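Local coordinates for protein epidermin decarboxylase (PDB 1G63) that uses flavin mononucleotide to carry out the oxidative decarboxylation of the C-terminal cysteine of the epidermin precursor peptide, giving a carbon-carbon double bond, at residues 110-121 with 138-146. Residues are numbered along the deposited sequence; the frame is centred on the assembly and turned at random.
With FMN (flavin mononucleotide), chain N.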
loop_
_atom_site.group_PDB
_atom_site.type_symbol
_atom_site.label_atom_id
_atom_site.label_comp_id
_atom_site.label_asym_id
_atom_site.label_seq_id
_atom_site.Cartn_x
_atom_site.Cartn_y
_atom_site.Cartn_z
ATOM N N LEU B 110 7.430 16.680 37.797
ATOM C CA LEU B 110 6.432 17.201 36.877
ATOM C C LEU B 110 5.881 18.612 37.099
ATOM O O LEU B 110 5.505 18.986 38.207
ATOM C CB LEU B 110 5.269 16.206 36.825
ATOM C CG LEU B 110 4.387 16.132 35.586
ATOM C CD1 LEU B 110 5.240 15.838 34.362
ATOM C CD2 LEU B 110 3.347 15.049 35.797
ATOM N N PHE B 111 5.829 19.382 36.017
ATOM C CA PHE B 111 5.286 20.742 36.033
ATOM C C PHE B 111 4.265 20.869 34.892
ATOM O O PHE B 111 4.609 20.762 33.714
ATOM C CB PHE B 111 6.396 21.779 35.840
ATOM C CG PHE B 111 7.449 21.758 36.919
ATOM C CD1 PHE B 111 8.457 20.793 36.909
ATOM C CD2 PHE B 111 7.425 22.696 37.949
ATOM C CE1 PHE B 111 9.425 20.761 37.903
ATOM C CE2 PHE B 111 8.391 22.675 38.955
ATOM C CZ PHE B 111 9.395 21.702 38.930
ATOM N N ILE B 112 3.010 21.106 35.248
ATOM C CA ILE B 112 1.944 21.211 34.264
ATOM C C ILE B 112 1.472 22.628 33.928
ATOM O O ILE B 112 1.134 23.404 34.819
ATOM C CB ILE B 112 0.728 20.382 34.727
ATOM C CG1 ILE B 112 1.145 18.920 34.903
ATOM C CG2 ILE B 112 -0.418 20.529 33.733
ATOM C CD1 ILE B 112 0.051 18.032 35.439
ATOM N N PHE B 113 1.445 22.955 32.636
ATOM C CA PHE B 113 0.981 24.270 32.179
ATOM C C PHE B 113 -0.284 24.108 31.332
ATOM O O PHE B 113 -0.224 23.966 30.115
ATOM C CB PHE B 113 2.059 24.980 31.359
ATOM C CG PHE B 113 3.288 25.310 32.138
ATOM C CD1 PHE B 113 4.319 24.377 32.270
ATOM C CD2 PHE B 113 3.415 26.545 32.766
ATOM C CE1 PHE B 113 5.458 24.676 33.018
ATOM C CE2 PHE B 113 4.547 26.851 33.514
ATOM C CZ PHE B 113 5.571 25.916 33.640
ATOM N N PRO B 114 -1.452 24.132 31.978
ATOM C CA PRO B 114 -2.730 23.980 31.279
ATOM C C PRO B 114 -2.973 24.998 30.173
ATOM O O PRO B 114 -2.633 26.174 30.312
ATOM C CB PRO B 114 -3.760 24.126 32.400
ATOM C CG PRO B 114 -3.025 23.655 33.614
ATOM C CD PRO B 114 -1.662 24.275 33.429
ATOM N N ASN B 115 -3.552 24.529 29.069
ATOM C CA ASN B 115 -3.913 25.397 27.956
ATOM C C ASN B 115 -5.128 24.817 27.250
ATOM O O ASN B 115 -5.084 23.704 26.722
ATOM C CB ASN B 115 -2.780 25.561 26.953
ATOM C CG ASN B 115 -3.129 26.561 25.856
ATOM O OD1 ASN B 115 -3.375 26.187 24.711
ATOM N ND2 ASN B 115 -3.174 27.846 26.215
ATOM N N MET B 116 -6.211 25.583 27.246
ATOM C CA MET B 116 -7.453 25.151 26.637
ATOM C C MET B 116 -8.409 26.329 26.644
ATOM O O MET B 116 -8.150 27.340 27.292
ATOM C CB MET B 116 -8.060 24.015 27.460
ATOM C CG MET B 116 -8.358 24.424 28.903
ATOM S SD MET B 116 -8.803 23.067 30.006
ATOM C CE MET B 116 -7.160 22.447 30.456
ATOM N N ASN B 117 -9.517 26.195 25.926
ATOM C CA ASN B 117 -10.510 27.244 25.890
ATOM C C ASN B 117 -11.093 27.372 27.289
ATOM O O ASN B 117 -11.176 26.389 28.023
ATOM C CB ASN B 117 -11.609 26.897 24.893
ATOM C CG ASN B 117 -12.652 27.979 24.783
ATOM O OD1 ASN B 117 -13.556 28.078 25.615
ATOM N ND2 ASN B 117 -12.529 28.808 23.762
ATOM N N ILE B 118 -11.488 28.589 27.653
ATOM C CA ILE B 118 -12.047 28.860 28.974
ATOM C C ILE B 118 -13.210 27.943 29.382
ATOM O O ILE B 118 -13.323 27.574 30.546
ATOM C CB ILE B 118 -12.496 30.343 29.079
ATOM C CG1 ILE B 118 -12.901 30.665 30.518
ATOM C CG2 ILE B 118 -13.635 30.611 28.119
ATOM C CD1 ILE B 118 -11.768 30.502 31.523
ATOM N N ARG B 119 -14.066 27.570 28.434
ATOM C CA ARG B 119 -15.195 26.705 28.760
ATOM C C ARG B 119 -14.762 25.308 29.197
ATOM O O ARG B 119 -15.396 24.704 30.055
ATOM C CB ARG B 119 -16.161 26.594 27.579
ATOM C CG ARG B 119 -17.265 25.559 27.812
ATOM C CD ARG B 119 -18.459 25.769 26.897
ATOM N NE ARG B 119 -19.171 26.997 27.198
ATOM C CZ ARG B 119 -20.013 27.623 26.386
ATOM N NH1 ARG B 119 -20.591 28.738 26.810
ATOM N NH2 ARG B 119 -20.272 27.160 25.165
ATOM N N MET B 120 -13.692 24.795 28.600
ATOM C CA MET B 120 -13.183 23.471 28.959
ATOM C C MET B 120 -12.599 23.539 30.366
ATOM O O MET B 120 -12.697 22.587 31.149
ATOM C CB MET B 120 -12.084 23.030 27.991
ATOM C CG MET B 120 -12.546 22.809 26.556
ATOM S SD MET B 120 -11.158 22.394 25.484
ATOM C CE MET B 120 -10.816 20.690 26.040
ATOM N N TRP B 121 -11.996 24.682 30.674
ATOM C CA TRP B 121 -11.378 24.917 31.967
ATOM C C TRP B 121 -12.382 24.832 33.115
ATOM O O TRP B 121 -12.013 24.497 34.235
ATOM C CB TRP B 121 -10.703 26.287 31.961
ATOM C CG TRP B 121 -9.984 26.624 33.229
ATOM C CD1 TRP B 121 -10.287 27.633 34.094
ATOM C CD2 TRP B 121 -8.830 25.967 33.766
ATOM N NE1 TRP B 121 -9.393 27.649 35.135
ATOM C CE2 TRP B 121 -8.488 26.637 34.961
ATOM C CE3 TRP B 121 -8.049 24.876 33.353
ATOM C CZ2 TRP B 121 -7.400 26.253 35.754
ATOM C CZ3 TRP B 121 -6.968 24.493 34.140
ATOM C CH2 TRP B 121 -6.654 25.183 35.330
ATOM N N VAL B 138 2.220 17.456 42.548
ATOM C CA VAL B 138 2.418 17.699 41.135
ATOM C C VAL B 138 2.160 19.188 40.955
ATOM O O VAL B 138 1.086 19.684 41.281
ATOM C CB VAL B 138 1.445 16.869 40.277
ATOM C CG1 VAL B 138 1.575 17.255 38.813
ATOM C CG2 VAL B 138 1.747 15.396 40.454
ATOM N N LYS B 139 3.163 19.907 40.468
ATOM C CA LYS B 139 3.021 21.343 40.266
ATOM C C LYS B 139 2.139 21.667 39.060
ATOM O O LYS B 139 2.448 21.302 37.921
ATOM C CB LYS B 139 4.392 22.005 40.102
ATOM C CG LYS B 139 5.243 22.020 41.367
ATOM C CD LYS B 139 5.787 20.632 41.697
ATOM C CE LYS B 139 6.666 20.648 42.952
ATOM N NZ LYS B 139 5.906 21.039 44.183
ATOM N N VAL B 140 1.031 22.341 39.326
ATOM C CA VAL B 140 0.102 22.733 38.279
ATOM C C VAL B 140 -0.015 24.252 38.296
ATOM O O VAL B 140 -0.540 24.833 39.238
ATOM C CB VAL B 140 -1.297 22.122 38.505
ATOM C CG1 VAL B 140 -2.213 22.500 37.354
ATOM C CG2 VAL B 140 -1.199 20.620 38.644
ATOM N N TYR B 141 0.471 24.889 37.246
ATOM C CA TYR B 141 0.449 26.339 37.136
ATOM C C TYR B 141 -0.959 26.911 36.887
ATOM O O TYR B 141 -1.780 26.298 36.207
ATOM C CB TYR B 141 1.428 26.719 36.021
ATOM C CG TYR B 141 1.499 28.165 35.637
ATOM C CD1 TYR B 141 0.616 28.700 34.698
ATOM C CD2 TYR B 141 2.490 28.994 36.163
ATOM C CE1 TYR B 141 0.727 30.029 34.284
ATOM C CE2 TYR B 141 2.606 30.316 35.762
ATOM C CZ TYR B 141 1.724 30.831 34.823
ATOM O OH TYR B 141 1.835 32.147 34.430
ATOM N N SER B 142 -1.258 28.069 37.462
ATOM C CA SER B 142 -2.567 28.682 37.238
ATOM C C SER B 142 -2.508 29.402 35.901
ATOM O O SER B 142 -1.764 30.370 35.745
ATOM C CB SER B 142 -2.905 29.687 38.342
ATOM O OG SER B 142 -3.143 29.028 39.570
ATOM N N PRO B 143 -3.289 28.933 34.917
ATOM C CA PRO B 143 -3.360 29.497 33.563
ATOM C C PRO B 143 -3.501 31.014 33.538
ATOM O O PRO B 143 -4.266 31.584 34.312
ATOM C CB PRO B 143 -4.595 28.818 32.969
ATOM C CG PRO B 143 -4.612 27.502 33.651
ATOM C CD PRO B 143 -4.277 27.854 35.080
ATOM N N ASP B 144 -2.765 31.660 32.641
ATOM C CA ASP B 144 -2.843 33.108 32.504
ATOM C C ASP B 144 -4.148 33.420 31.776
ATOM O O ASP B 144 -4.685 32.563 31.063
ATOM C CB ASP B 144 -1.636 33.639 31.713
ATOM C CG ASP B 144 -0.333 33.478 32.474
ATOM O OD1 ASP B 144 -0.248 33.996 33.604
ATOM O OD2 ASP B 144 0.601 32.836 31.954
ATOM N N MET B 145 -4.662 34.632 31.966
ATOM C CA MET B 145 -5.918 35.038 31.339
ATOM C C MET B 145 -6.003 36.546 31.093
ATOM O O MET B 145 -5.770 37.353 31.999
ATOM C CB MET B 145 -7.098 34.609 32.219
ATOM C CG MET B 145 -7.056 33.152 32.656
ATOM S SD MET B 145 -8.587 32.617 33.396
ATOM C CE MET B 145 -8.326 33.072 35.103
ATOM N N ASN B 146 -6.330 36.927 29.864
ATOM C CA ASN B 146 -6.469 38.339 29.538
ATOM C C ASN B 146 -7.804 38.542 28.824
ATOM O O ASN B 146 -8.455 37.574 28.437
ATOM C CB ASN B 146 -5.303 38.815 28.657
ATOM C CG ASN B 146 -5.474 38.448 27.189
ATOM O OD1 ASN B 146 -5.577 37.274 26.834
ATOM N ND2 ASN B 146 -5.500 39.460 26.328
HETATM N N1 FMN N . -7.504 20.489 23.847
HETATM C C2 FMN N . -6.976 21.197 24.894
HETATM O O2 FMN N . -6.917 20.782 26.016
HETATM N N3 FMN N . -6.466 22.516 24.649
HETATM C C4 FMN N . -6.462 23.141 23.449
HETATM O O4 FMN N . -6.023 24.297 23.347
HETATM C C4A FMN N . -7.054 22.394 22.332
HETATM N N5 FMN N . -7.057 22.898 21.103
HETATM C C5A FMN N . -7.452 22.116 20.054
HETATM C C6 FMN N . -7.358 22.627 18.687
HETATM C C7 FMN N . -7.859 21.957 17.608
HETATM C C7M FMN N . -7.729 22.523 16.186
HETATM C C8 FMN N . -8.299 20.557 17.779
HETATM C C8M FMN N . -8.734 19.721 16.600
HETATM C C9 FMN N . -8.422 20.067 19.075
HETATM C C9A FMN N . -8.019 20.785 20.219
HETATM N N10 FMN N . -8.103 20.316 21.567
HETATM C C10 FMN N . -7.548 21.022 22.627
HETATM C "C1'" FMN N . -8.637 18.972 21.831
HETATM C "C2'" FMN N . -7.465 17.963 21.931
HETATM O "O2'" FMN N . -6.628 17.908 20.775
HETATM C "C3'" FMN N . -8.005 16.561 22.205
HETATM O "O3'" FMN N . -8.696 16.553 23.497
HETATM C "C4'" FMN N . -6.973 15.443 22.199
HETATM O "O4'" FMN N . -7.610 14.144 22.275
HETATM C "C5'" FMN N . -5.917 15.553 23.288
HETATM O "O5'" FMN N . -4.916 14.526 23.127
HETATM P P FMN N . -3.518 14.547 23.878
HETATM O O1P FMN N . -3.808 14.623 25.344
HETATM O O2P FMN N . -2.737 15.692 23.355
HETATM O O3P FMN N . -2.850 13.183 23.478
#
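Lys-139 packs against Phe-111, and Pro-143 against Trp-121, at the edge of a parallel, Rossmann-like sheet, and the two pairs illustrate how such a sheet can pass from backbone pairing to side-chain packing. The neighbouring strands 110-114 and 139-140 are joined by a beta-alpha-beta crossover through helix 124-134. Both backbone polar atoms of Ile-112 are bonded: its N gives a nearly straight bond to Lys-139 O (2.7 Å, 176°), and its O accepts one from Tyr-141 N at 2.9 Å. On one face, the aliphatic part of Lys-139 runs beside the Phe-111 ring, CB lying 3.8 Å from Phe-111 CD2, before the chain bends at chi2 and leads its amine away. On the other, Ile-112 CD1 reaches Val-138 CG1. Beyond the paired residues, Phe-113 and Tyr-141 meet obliquely, their planes at 40°, while Phe-171 takes the tyrosine ring edge-to-face. Pro-143 CG then touches both Pro-114 CB, at 3.7 Å, and the indole of Trp-121. The chi1 of Trp-121 (-178°), with CG anti to the backbone N, places that indole against the proline. The turn between strand 110-114 and Trp-121 carries Asn-115, whose backbone O accepts a hydrogen bond from N3 of the flavin at 2.8 Å. The proline's contact with the indole is a CH-pi interaction: Pro-143 CG sits over one face, 3.8 Å from the centroid of the six-membered ring of Trp-121, and its nearest ring atom is CH2.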